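Local structure of Rho guanine nucleotide exchange factor 3 (Mus musculus, 2Z0Q) at residues R159-P164 with G193-I198; E204-Y209 with R230-H235; E237-R242 with S325-D330; N309-S314 with F332-W337. The protein acts, through this DH-PH tandem, as a guanine nucleotide exchange factor that activates the small GTPases RhoA and RhoB. All coordinates share one frame; numbering follows the deposited sequence.

Interaction 1 (R159-P164 with G193-I198); sequences RLVKYP and GIVAEI
L160 reaches across to V195, I194 and I198 of the other helix. From CB, which points at the partner helix, the chain runs anti to the backbone N (chi1 180°) and brings CG against CG2 of V195 at 3.7 Å. Beyond CG the branches part. CD2 heads for the end of I198, its tip meeting CD1 of that residue at 3.9 Å, while CD1 approaches CG2 of I194 more loosely at 4.5 Å. The side chains of L160 and V195 run past each other in opposite senses. The two helices belong to the elongated helical bundle of the DH domain, the catalytic part of this exchange factor; helix 155-172 and the long helix 180-213 run roughly antiparallel, with segment axes 9.5 Å apart and directions 141° apart. V195 serves both neighbours: CG2 goes to L160, and CG1 touches CG2 of V161 at 4.0 Å, the two valines meeting crosswise on the solvent-exposed side, where V161 lies. On the inner side, Y108 of helix 107-125 packs on both L160 and I198, and C112 also touches I198.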
# COMPACT_ATOMS: atom_id res chain seq x y z
N ARG A 159 1.02 8.79 -6.49
CA ARG A 159 1.36 9.81 -7.46
C ARG A 159 2.26 9.19 -8.54
O ARG A 159 2.05 9.42 -9.71
CB ARG A 159 2.06 10.99 -6.78
CG ARG A 159 2.54 12.06 -7.76
CD ARG A 159 1.40 12.97 -8.13
NE ARG A 159 1.80 14.12 -8.93
CZ ARG A 159 0.93 14.85 -9.62
NH1 ARG A 159 -0.38 14.54 -9.57
NH2 ARG A 159 1.37 15.80 -10.42
N LEU A 160 3.28 8.43 -8.14
CA LEU A 160 4.18 7.85 -9.13
C LEU A 160 3.42 7.03 -10.18
O LEU A 160 3.64 7.16 -11.37
CB LEU A 160 5.21 6.95 -8.44
CG LEU A 160 6.18 6.29 -9.39
CD1 LEU A 160 7.23 7.30 -9.84
CD2 LEU A 160 6.83 5.11 -8.66
N VAL A 161 2.51 6.19 -9.70
CA VAL A 161 1.72 5.32 -10.55
C VAL A 161 0.84 6.07 -11.53
O VAL A 161 0.54 5.57 -12.63
CB VAL A 161 0.86 4.36 -9.65
CG1 VAL A 161 -0.37 3.81 -10.39
CG2 VAL A 161 1.74 3.26 -9.15
N LYS A 162 0.46 7.29 -11.15
CA LYS A 162 -0.41 8.14 -11.93
C LYS A 162 0.32 9.00 -12.95
O LYS A 162 -0.31 9.57 -13.84
CB LYS A 162 -1.24 9.04 -11.01
CG LYS A 162 -2.52 9.57 -11.66
CD LYS A 162 -3.39 10.34 -10.64
CE LYS A 162 -4.61 10.96 -11.33
NZ LYS A 162 -5.31 11.87 -10.39
N TYR A 163 1.66 9.06 -12.90
CA TYR A 163 2.31 9.96 -13.85
C TYR A 163 2.06 9.61 -15.33
O TYR A 163 1.85 10.49 -16.16
CB TYR A 163 3.83 10.06 -13.59
CG TYR A 163 4.22 11.06 -12.51
CD1 TYR A 163 3.82 12.40 -12.61
CD2 TYR A 163 5.00 10.69 -11.42
CE1 TYR A 163 4.18 13.33 -11.65
CE2 TYR A 163 5.36 11.60 -10.47
CZ TYR A 163 4.94 12.93 -10.58
OH TYR A 163 5.28 13.86 -9.60
N PRO A 164 2.11 8.30 -15.69
CA PRO A 164 1.87 7.99 -17.10
C PRO A 164 0.50 8.56 -17.59
O PRO A 164 0.40 9.15 -18.66
CB PRO A 164 1.92 6.45 -17.13
CG PRO A 164 2.91 6.12 -16.06
CD PRO A 164 2.52 7.11 -14.93
N GLY A 193 8.74 2.39 -17.06
CA GLY A 193 9.81 1.49 -16.68
C GLY A 193 10.17 1.57 -15.19
O GLY A 193 10.46 0.56 -14.55
N ILE A 194 10.14 2.77 -14.64
CA ILE A 194 10.48 3.01 -13.25
C ILE A 194 9.41 2.34 -12.37
O ILE A 194 9.73 1.65 -11.41
CB ILE A 194 10.53 4.55 -12.95
CG1 ILE A 194 11.80 5.15 -13.58
CG2 ILE A 194 10.61 4.81 -11.43
CD1 ILE A 194 11.80 6.68 -13.66
N VAL A 195 8.15 2.58 -12.72
CA VAL A 195 7.03 2.03 -11.93
C VAL A 195 7.01 0.51 -11.92
O VAL A 195 6.85 -0.13 -10.87
CB VAL A 195 5.66 2.55 -12.46
CG1 VAL A 195 4.48 1.80 -11.75
CG2 VAL A 195 5.59 4.04 -12.25
N ALA A 196 7.21 -0.07 -13.09
CA ALA A 196 7.19 -1.52 -13.23
C ALA A 196 8.27 -2.16 -12.37
O ALA A 196 8.03 -3.17 -11.69
CB ALA A 196 7.38 -1.91 -14.71
N GLU A 197 9.45 -1.55 -12.37
CA GLU A 197 10.56 -2.06 -11.59
C GLU A 197 10.32 -1.89 -10.08
O GLU A 197 10.57 -2.82 -9.29
CB GLU A 197 11.87 -1.35 -11.96
CG GLU A 197 13.09 -1.91 -11.27
CD GLU A 197 13.24 -3.42 -11.48
OE1 GLU A 197 12.94 -3.92 -12.59
OE2 GLU A 197 13.64 -4.12 -10.53
N ILE A 198 9.83 -0.72 -9.68
CA ILE A 198 9.57 -0.48 -8.27
C ILE A 198 8.46 -1.41 -7.79
O ILE A 198 8.51 -1.91 -6.68
CB ILE A 198 9.20 1.01 -8.02
CG1 ILE A 198 10.48 1.86 -8.11
CG2 ILE A 198 8.42 1.15 -6.69
CD1 ILE A 198 10.24 3.32 -7.92

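Interaction 2 (E204-Y209 with R230-H235); sequences ESECRY and RVLCCH
E206 reaches across from the helix to H235 with an extended chain. Its CG, set anti to the backbone N (chi1 -170°), lies 4.0 Å from CD2 of L232, the side chains crossing at about a right angle. Farther out, OE2 accepts a hydrogen bond from NE2 of H235 at 3.1 Å, bent to 140° at the hydrogen. The oxygen sits near the ring plane of the histidine, but the imidazole N-H comes in from above the carboxylate, the two planes 88° apart. The other oxygen, OE1, takes a bond from a water at 2.7 Å, which also makes a weak one to the carbonyl O of L232. ND1 of H235 is hydrogen-bonded to NE2 of H247, so both ring nitrogens are engaged, which probably fixes the rotation of the imidazole. Next, C207 lays SG against the backbone, 3.6 Å from C of R230, and its CB approaches CB of L232 at 4.3 Å. The last DH helix, 180-213, leans here on the first long PH strand, 232-240: E206 also touches V116 of helix 107-125, L232 rests on F249 and F251 of strand 245-251, and a classic beta bulge at C233 and C234 faces L250.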
# COMPACT_ATOMS: atom_id res chain seq x y z
N GLU A 204 8.62 -8.21 -3.95
CA GLU A 204 9.63 -9.09 -3.40
C GLU A 204 10.00 -8.69 -1.96
O GLU A 204 10.19 -9.56 -1.11
CB GLU A 204 10.89 -9.07 -4.27
CG GLU A 204 10.61 -9.39 -5.74
CD GLU A 204 11.83 -9.19 -6.63
OE1 GLU A 204 12.51 -8.13 -6.51
OE2 GLU A 204 12.11 -10.09 -7.46
N SER A 205 10.12 -7.39 -1.71
CA SER A 205 10.50 -6.91 -0.39
C SER A 205 9.42 -7.26 0.63
O SER A 205 9.73 -7.68 1.75
CB SER A 205 10.75 -5.39 -0.41
OG SER A 205 9.55 -4.67 -0.61
N GLU A 206 8.15 -7.12 0.24
CA GLU A 206 7.06 -7.44 1.15
C GLU A 206 7.07 -8.90 1.57
O GLU A 206 6.98 -9.22 2.78
CB GLU A 206 5.71 -7.09 0.52
CG GLU A 206 4.59 -7.19 1.52
CD GLU A 206 3.24 -6.75 0.96
OE1 GLU A 206 2.86 -7.25 -0.12
OE2 GLU A 206 2.56 -5.91 1.62
N CYS A 207 7.19 -9.80 0.60
CA CYS A 207 7.24 -11.23 0.84
C CYS A 207 8.44 -11.61 1.74
O CYS A 207 8.30 -12.38 2.68
CB CYS A 207 7.33 -11.97 -0.51
SG CYS A 207 7.35 -13.73 -0.43
N ARG A 208 9.61 -11.04 1.46
CA ARG A 208 10.79 -11.33 2.25
C ARG A 208 10.65 -10.80 3.70
O ARG A 208 11.02 -11.49 4.67
CB ARG A 208 12.00 -10.69 1.55
CG ARG A 208 13.36 -11.08 2.11
CD ARG A 208 14.52 -10.44 1.28
NE ARG A 208 14.48 -8.97 1.30
CZ ARG A 208 14.17 -8.20 0.25
NH1 ARG A 208 13.88 -8.74 -0.94
NH2 ARG A 208 14.15 -6.88 0.39
N TYR A 209 10.15 -9.58 3.83
CA TYR A 209 9.96 -8.93 5.13
C TYR A 209 9.09 -9.79 6.05
O TYR A 209 9.44 -10.03 7.22
CB TYR A 209 9.27 -7.57 4.96
CG TYR A 209 9.00 -6.88 6.29
CD1 TYR A 209 9.99 -6.11 6.90
CD2 TYR A 209 7.77 -7.03 6.95
CE1 TYR A 209 9.79 -5.52 8.14
CE2 TYR A 209 7.55 -6.43 8.20
CZ TYR A 209 8.58 -5.68 8.79
OH TYR A 209 8.43 -5.16 10.04
N ARG A 230 7.71 -16.64 -3.22
CA ARG A 230 8.32 -15.43 -3.73
C ARG A 230 7.22 -14.42 -3.92
O ARG A 230 7.48 -13.26 -4.19
CB ARG A 230 9.07 -15.71 -5.04
CG ARG A 230 10.41 -16.45 -4.82
CD ARG A 230 11.32 -15.67 -3.85
NE ARG A 230 12.55 -16.38 -3.52
CZ ARG A 230 12.63 -17.43 -2.70
NH1 ARG A 230 11.53 -17.90 -2.11
NH2 ARG A 230 13.79 -18.00 -2.45
N VAL A 231 5.97 -14.85 -3.73
CA VAL A 231 4.86 -13.91 -3.88
C VAL A 231 3.88 -13.92 -2.71
O VAL A 231 3.43 -14.98 -2.30
CB VAL A 231 4.06 -14.21 -5.19
CG1 VAL A 231 3.60 -15.65 -5.21
CG2 VAL A 231 2.87 -13.29 -5.32
N LEU A 232 3.60 -12.75 -2.15
CA LEU A 232 2.59 -12.66 -1.10
C LEU A 232 1.37 -12.10 -1.84
O LEU A 232 1.32 -10.90 -2.16
CB LEU A 232 3.04 -11.72 0.02
CG LEU A 232 2.26 -11.63 1.32
CD1 LEU A 232 1.97 -13.07 1.87
CD2 LEU A 232 3.05 -10.81 2.36
N CYS A 233 0.41 -12.97 -2.14
CA CYS A 233 -0.82 -12.58 -2.84
C CYS A 233 -1.57 -11.50 -2.09
O CYS A 233 -2.00 -10.50 -2.68
CB CYS A 233 -1.71 -13.80 -3.07
SG CYS A 233 -0.92 -15.22 -3.88
N CYS A 234 -1.76 -11.69 -0.79
CA CYS A 234 -2.40 -10.67 0.03
C CYS A 234 -2.19 -11.05 1.49
O CYS A 234 -1.79 -12.18 1.79
CB CYS A 234 -3.91 -10.56 -0.26
SG CYS A 234 -4.87 -11.98 0.32
N HIS A 235 -2.42 -10.09 2.39
CA HIS A 235 -2.28 -10.35 3.82
C HIS A 235 -3.07 -9.29 4.58
O HIS A 235 -3.40 -8.21 4.04
CB HIS A 235 -0.77 -10.37 4.24
CG HIS A 235 -0.13 -9.01 4.27
ND1 HIS A 235 -0.12 -8.22 5.39
CD2 HIS A 235 0.42 -8.27 3.28
CE1 HIS A 235 0.41 -7.04 5.09
NE2 HIS A 235 0.74 -7.04 3.81
O HOH W 1 0.33 -8.27 -0.32

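Interaction 3 (E237-R242 with S325-D330); sequences ELKNNR and SLQAND. With SO4 (sulfate ion), chain B.
K239 and Q327 pair through their backbones both ways: N of K239 gives a nearly straight bond to O of Q327 (3.2 Å, 166°), and N of Q327 returns one to O of K239 at 2.8 Å. The side chains of this hydrogen-bonded antiparallel pair leave the same face of the sheet and run side by side, CE of K239 coming to 3.7 Å from OE1 of Q327; NE2 of Q327 is held by the carbonyl O of K308. L238 works on the other face. Its CD1 meets CD1 of L326 at 3.8 Å, the two leucines nearly perpendicular, while CD2 bears on the backbone of Q327 and A328.

Strands 232-240 and 322-327 are antiparallel neighbours in the curved sheet of the PH domain, and L238 faces its interior, touching F311 of strand 310-315 and W337 of the closing helix. Past K239 the pairing fades into a turn: a weak bond from N of N241 to O of S325 is the last between the strands. OD1 of N240 accepts from N of R242 at 2.9 Å, an Asx turn, and also from N of V244. N241 packs its amide on CB of S325 and sends ND2 to O2 of a sulfate ion, probably from the crystallisation liquor, in an almost straight bond of 3.1 Å; one water joins OD1 of N241 to N of S325. At the other end, a water links OE1 of E237 with OD1 of N329, and D330 caps the closing helix through N of N333.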
# COMPACT_ATOMS: atom_id res chain seq x y z
N GLU A 237 -5.24 -8.26 8.69
CA GLU A 237 -5.81 -8.65 9.98
C GLU A 237 -7.20 -9.26 9.77
O GLU A 237 -8.00 -8.73 8.99
CB GLU A 237 -5.94 -7.44 10.88
CG GLU A 237 -4.57 -6.82 11.22
CD GLU A 237 -4.68 -5.39 11.73
OE1 GLU A 237 -5.31 -4.56 11.02
OE2 GLU A 237 -4.14 -5.11 12.83
N LEU A 238 -7.47 -10.38 10.45
CA LEU A 238 -8.76 -11.01 10.39
C LEU A 238 -9.03 -11.42 11.82
O LEU A 238 -8.09 -11.78 12.54
CB LEU A 238 -8.74 -12.26 9.48
CG LEU A 238 -8.54 -11.96 7.99
CD1 LEU A 238 -8.32 -13.25 7.20
CD2 LEU A 238 -9.77 -11.20 7.47
N LYS A 239 -10.29 -11.38 12.24
CA LYS A 239 -10.66 -11.76 13.60
C LYS A 239 -11.43 -13.07 13.58
O LYS A 239 -12.37 -13.21 12.81
CB LYS A 239 -11.55 -10.69 14.21
CG LYS A 239 -11.98 -11.03 15.63
CD LYS A 239 -12.35 -9.77 16.39
CE LYS A 239 -13.83 -9.52 16.37
NZ LYS A 239 -14.16 -8.30 17.19
N ASN A 240 -11.05 -14.04 14.40
CA ASN A 240 -11.80 -15.28 14.33
C ASN A 240 -13.08 -15.27 15.19
O ASN A 240 -13.41 -14.24 15.82
CB ASN A 240 -10.87 -16.49 14.59
CG ASN A 240 -10.55 -16.70 16.07
OD1 ASN A 240 -11.05 -16.02 16.96
ND2 ASN A 240 -9.69 -17.70 16.31
N ASN A 241 -13.83 -16.38 15.16
CA ASN A 241 -15.11 -16.45 15.87
C ASN A 241 -14.98 -16.64 17.38
O ASN A 241 -15.97 -16.85 18.07
CB ASN A 241 -16.05 -17.52 15.26
CG ASN A 241 -15.44 -18.92 15.26
OD1 ASN A 241 -14.25 -19.09 15.51
ND2 ASN A 241 -16.27 -19.93 14.97
N ARG A 242 -13.75 -16.57 17.88
CA ARG A 242 -13.51 -16.65 19.31
C ARG A 242 -12.91 -15.31 19.76
O ARG A 242 -12.43 -15.17 20.88
CB ARG A 242 -12.57 -17.82 19.69
CG ARG A 242 -13.19 -19.20 19.42
CD ARG A 242 -12.28 -20.39 19.80
NE ARG A 242 -10.97 -20.42 19.11
CZ ARG A 242 -10.74 -20.92 17.89
NH1 ARG A 242 -11.73 -21.45 17.17
NH2 ARG A 242 -9.50 -20.91 17.40
N SER A 325 -13.04 -19.68 11.22
CA SER A 325 -14.12 -18.79 10.76
C SER A 325 -13.48 -17.42 10.99
O SER A 325 -13.22 -17.06 12.12
CB SER A 325 -15.36 -18.97 11.64
OG SER A 325 -15.91 -20.24 11.35
N LEU A 326 -13.23 -16.70 9.90
CA LEU A 326 -12.47 -15.46 9.94
C LEU A 326 -13.34 -14.28 9.48
O LEU A 326 -14.06 -14.42 8.50
CB LEU A 326 -11.26 -15.62 9.00
CG LEU A 326 -10.29 -16.76 9.32
CD1 LEU A 326 -9.19 -16.84 8.24
CD2 LEU A 326 -9.64 -16.49 10.69
N GLN A 327 -13.21 -13.14 10.15
CA GLN A 327 -14.02 -11.96 9.84
C GLN A 327 -13.18 -10.85 9.24
O GLN A 327 -12.17 -10.44 9.83
CB GLN A 327 -14.69 -11.40 11.11
CG GLN A 327 -15.57 -10.18 10.83
CD GLN A 327 -16.19 -9.61 12.09
OE1 GLN A 327 -15.47 -9.33 13.05
NE2 GLN A 327 -17.51 -9.45 12.10
N ALA A 328 -13.58 -10.40 8.05
CA ALA A 328 -12.88 -9.32 7.34
C ALA A 328 -13.33 -7.99 7.90
O ALA A 328 -14.29 -7.89 8.65
CB ALA A 328 -13.14 -9.39 5.83
N ASN A 329 -12.61 -6.94 7.50
CA ASN A 329 -12.86 -5.60 7.99
C ASN A 329 -14.16 -4.96 7.53
O ASN A 329 -14.75 -4.16 8.27
CB ASN A 329 -11.62 -4.75 7.64
CG ASN A 329 -10.30 -5.42 8.08
OD1 ASN A 329 -9.33 -5.48 7.31
ND2 ASN A 329 -10.27 -5.93 9.33
N ASP A 330 -14.62 -5.32 6.34
CA ASP A 330 -15.87 -4.80 5.77
C ASP A 330 -16.25 -5.69 4.58
O ASP A 330 -15.52 -6.63 4.24
CB ASP A 330 -15.70 -3.35 5.28
CG ASP A 330 -14.46 -3.19 4.43
OD1 ASP A 330 -14.24 -4.00 3.53
OD2 ASP A 330 -13.68 -2.24 4.66
S SO4 B . -16.18 -24.09 14.74
O1 SO4 B . -15.31 -25.12 15.36
O2 SO4 B . -15.39 -22.84 14.56
O3 SO4 B . -16.68 -24.55 13.45
O4 SO4 B . -17.34 -23.83 15.63
O HOH W 2 -7.77 -8.24 6.27
O HOH W 3 -7.21 -4.25 8.93
O HOH W 4 -12.34 -20.16 14.00
O HOH W 5 -18.75 -20.82 12.90

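Interaction 4 (N309-S314 with F332-W337); sequences NFFRVS and FNKQQW
The F311 ring and the five-membered ring of W337 lie with their planes 28° from parallel and offset, centroids 5.7 Å apart, with little of one ring over the other; the closer touch is oblique, from CZ of F311 to CB of W337 at 3.8 Å. The pair lies where the C-terminal helix, 331-345, closes one end of the curled PH-domain sheet, an arrangement characteristic of the fold, and lays W337 on the core. Chi1 of F311 is 60°, which places the ring between the backbone N and the carbonyl carbon and turns it inward to the helix. L338 and I341 of the same helix touch the F311 side chain too.

The axes of the two short segments lie 9.3 Å apart and run nearly parallel. One turn before W337, K334 crosses to the start of the strand with its chain fully extended. Nearer the backbone, its CB rests against A328; farther out, CD of K334 passes 3.6 Å from C of N309. At its end the ammonium group is held twice: a salt bridge joins it to OD1 of D285, and it donates to the backbone of F310. That second bond is short, 2.7 Å from NZ of K334 to O of F310, with NZ tilted 24° from the carbonyl plane.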
# COMPACT_ATOMS: atom_id res chain seq x y z
N ASN A 309 -19.60 -10.45 7.59
CA ASN A 309 -18.35 -10.48 6.83
C ASN A 309 -17.39 -11.62 7.21
O ASN A 309 -16.20 -11.42 7.23
CB ASN A 309 -17.63 -9.13 6.97
CG ASN A 309 -18.46 -7.99 6.39
OD1 ASN A 309 -18.39 -6.84 6.82
ND2 ASN A 309 -19.27 -8.32 5.41
N PHE A 310 -17.92 -12.82 7.43
CA PHE A 310 -17.11 -13.98 7.77
C PHE A 310 -16.94 -14.95 6.62
O PHE A 310 -17.76 -14.99 5.69
CB PHE A 310 -17.76 -14.78 8.92
CG PHE A 310 -17.34 -14.37 10.29
CD1 PHE A 310 -18.05 -13.37 10.99
CD2 PHE A 310 -16.28 -15.00 10.92
CE1 PHE A 310 -17.69 -13.02 12.29
CE2 PHE A 310 -15.91 -14.67 12.20
CZ PHE A 310 -16.62 -13.67 12.91
N PHE A 311 -15.86 -15.72 6.65
CA PHE A 311 -15.70 -16.81 5.67
C PHE A 311 -14.96 -17.91 6.43
O PHE A 311 -14.39 -17.65 7.48
CB PHE A 311 -14.98 -16.38 4.38
CG PHE A 311 -13.58 -15.85 4.58
CD1 PHE A 311 -12.49 -16.68 4.49
CD2 PHE A 311 -13.38 -14.49 4.84
CE1 PHE A 311 -11.18 -16.17 4.64
CE2 PHE A 311 -12.09 -13.98 4.99
CZ PHE A 311 -11.00 -14.80 4.89
N ARG A 312 -15.03 -19.12 5.91
CA ARG A 312 -14.40 -20.25 6.56
C ARG A 312 -13.29 -20.87 5.74
O ARG A 312 -13.39 -21.04 4.54
CB ARG A 312 -15.46 -21.34 6.85
CG ARG A 312 -14.95 -22.52 7.74
CD ARG A 312 -16.02 -23.62 7.98
NE ARG A 312 -17.44 -23.23 8.08
CZ ARG A 312 -18.07 -22.84 9.19
NH1 ARG A 312 -17.44 -22.73 10.35
NH2 ARG A 312 -19.36 -22.68 9.17
N VAL A 313 -12.20 -21.19 6.41
CA VAL A 313 -11.11 -21.87 5.77
C VAL A 313 -10.88 -23.14 6.57
O VAL A 313 -10.77 -23.08 7.79
CB VAL A 313 -9.81 -21.04 5.79
CG1 VAL A 313 -8.72 -21.89 5.32
CG2 VAL A 313 -9.94 -19.79 4.87
N SER A 314 -10.81 -24.29 5.90
CA SER A 314 -10.57 -25.53 6.62
C SER A 314 -9.52 -26.39 5.89
O SER A 314 -9.26 -26.24 4.68
CB SER A 314 -11.90 -26.28 6.83
OG SER A 314 -12.35 -26.86 5.64
N PHE A 332 -16.13 -5.11 1.39
CA PHE A 332 -15.13 -5.09 0.34
C PHE A 332 -13.91 -5.95 0.66
O PHE A 332 -13.41 -6.71 -0.19
CB PHE A 332 -14.71 -3.62 0.09
CG PHE A 332 -13.57 -3.47 -0.86
CD1 PHE A 332 -13.71 -3.82 -2.20
CD2 PHE A 332 -12.35 -2.97 -0.42
CE1 PHE A 332 -12.65 -3.69 -3.10
CE2 PHE A 332 -11.29 -2.84 -1.29
CZ PHE A 332 -11.43 -3.20 -2.64
N ASN A 333 -13.42 -5.85 1.90
CA ASN A 333 -12.26 -6.64 2.30
C ASN A 333 -12.58 -8.14 2.28
O ASN A 333 -11.72 -8.95 1.96
CB ASN A 333 -11.80 -6.23 3.72
CG ASN A 333 -10.44 -6.85 4.10
OD1 ASN A 333 -9.47 -6.79 3.32
ND2 ASN A 333 -10.36 -7.42 5.29
N LYS A 334 -13.81 -8.51 2.63
CA LYS A 334 -14.18 -9.93 2.60
C LYS A 334 -14.11 -10.44 1.16
O LYS A 334 -13.53 -11.50 0.89
CB LYS A 334 -15.59 -10.16 3.17
CG LYS A 334 -16.10 -11.60 2.80
CD LYS A 334 -17.32 -12.01 3.63
CE LYS A 334 -18.06 -13.19 2.94
NZ LYS A 334 -19.19 -13.65 3.81
N GLN A 335 -14.68 -9.69 0.21
CA GLN A 335 -14.61 -10.12 -1.18
C GLN A 335 -13.16 -10.24 -1.67
O GLN A 335 -12.84 -11.17 -2.39
CB GLN A 335 -15.41 -9.16 -2.11
CG GLN A 335 -15.65 -9.73 -3.53
CD GLN A 335 -16.49 -11.00 -3.53
OE1 GLN A 335 -17.54 -11.05 -2.89
NE2 GLN A 335 -16.04 -12.02 -4.24
N GLN A 336 -12.30 -9.29 -1.28
CA GLN A 336 -10.88 -9.30 -1.66
C GLN A 336 -10.23 -10.61 -1.23
O GLN A 336 -9.52 -11.25 -1.99
CB GLN A 336 -10.14 -8.13 -0.99
CG GLN A 336 -10.66 -6.71 -1.34
CD GLN A 336 -9.85 -5.59 -0.66
OE1 GLN A 336 -9.81 -5.49 0.58
NE2 GLN A 336 -9.18 -4.76 -1.48
N TRP A 337 -10.48 -11.01 0.01
CA TRP A 337 -9.97 -12.28 0.52
C TRP A 337 -10.51 -13.46 -0.27
O TRP A 337 -9.77 -14.36 -0.65
CB TRP A 337 -10.31 -12.44 2.01
CG TRP A 337 -9.26 -11.84 2.90
CD1 TRP A 337 -9.33 -10.65 3.58
CD2 TRP A 337 -7.97 -12.38 3.18
NE1 TRP A 337 -8.15 -10.44 4.27
CE2 TRP A 337 -7.31 -11.48 4.04
CE3 TRP A 337 -7.32 -13.55 2.79
CZ2 TRP A 337 -6.01 -11.72 4.50
CZ3 TRP A 337 -6.03 -13.79 3.25
CH2 TRP A 337 -5.39 -12.87 4.10

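Overall arrangement
Interaction 1 lies within the DH domain and interactions 3 and 4 within the PH domain, on opposite sides of the chain's centre; interaction 2 bridges the two, sharing helix 180-213 with interaction 1 and strand 232-240 with interaction 3. Interaction 4 is the buried one, aromatic with a single lysine bond, whereas interaction 2 sits at the surface and relies on a histidine-carboxylate bond and water. Interactions 1 and 3 are partly buried, the first purely apolar, the second chiefly backbone pairing edged by waters and a sulfate. Interactions 3 and 4 have centres about 8 Å apart and interlock through adjacent strands, while C234 of interaction 2 packs on W337 of interaction 4.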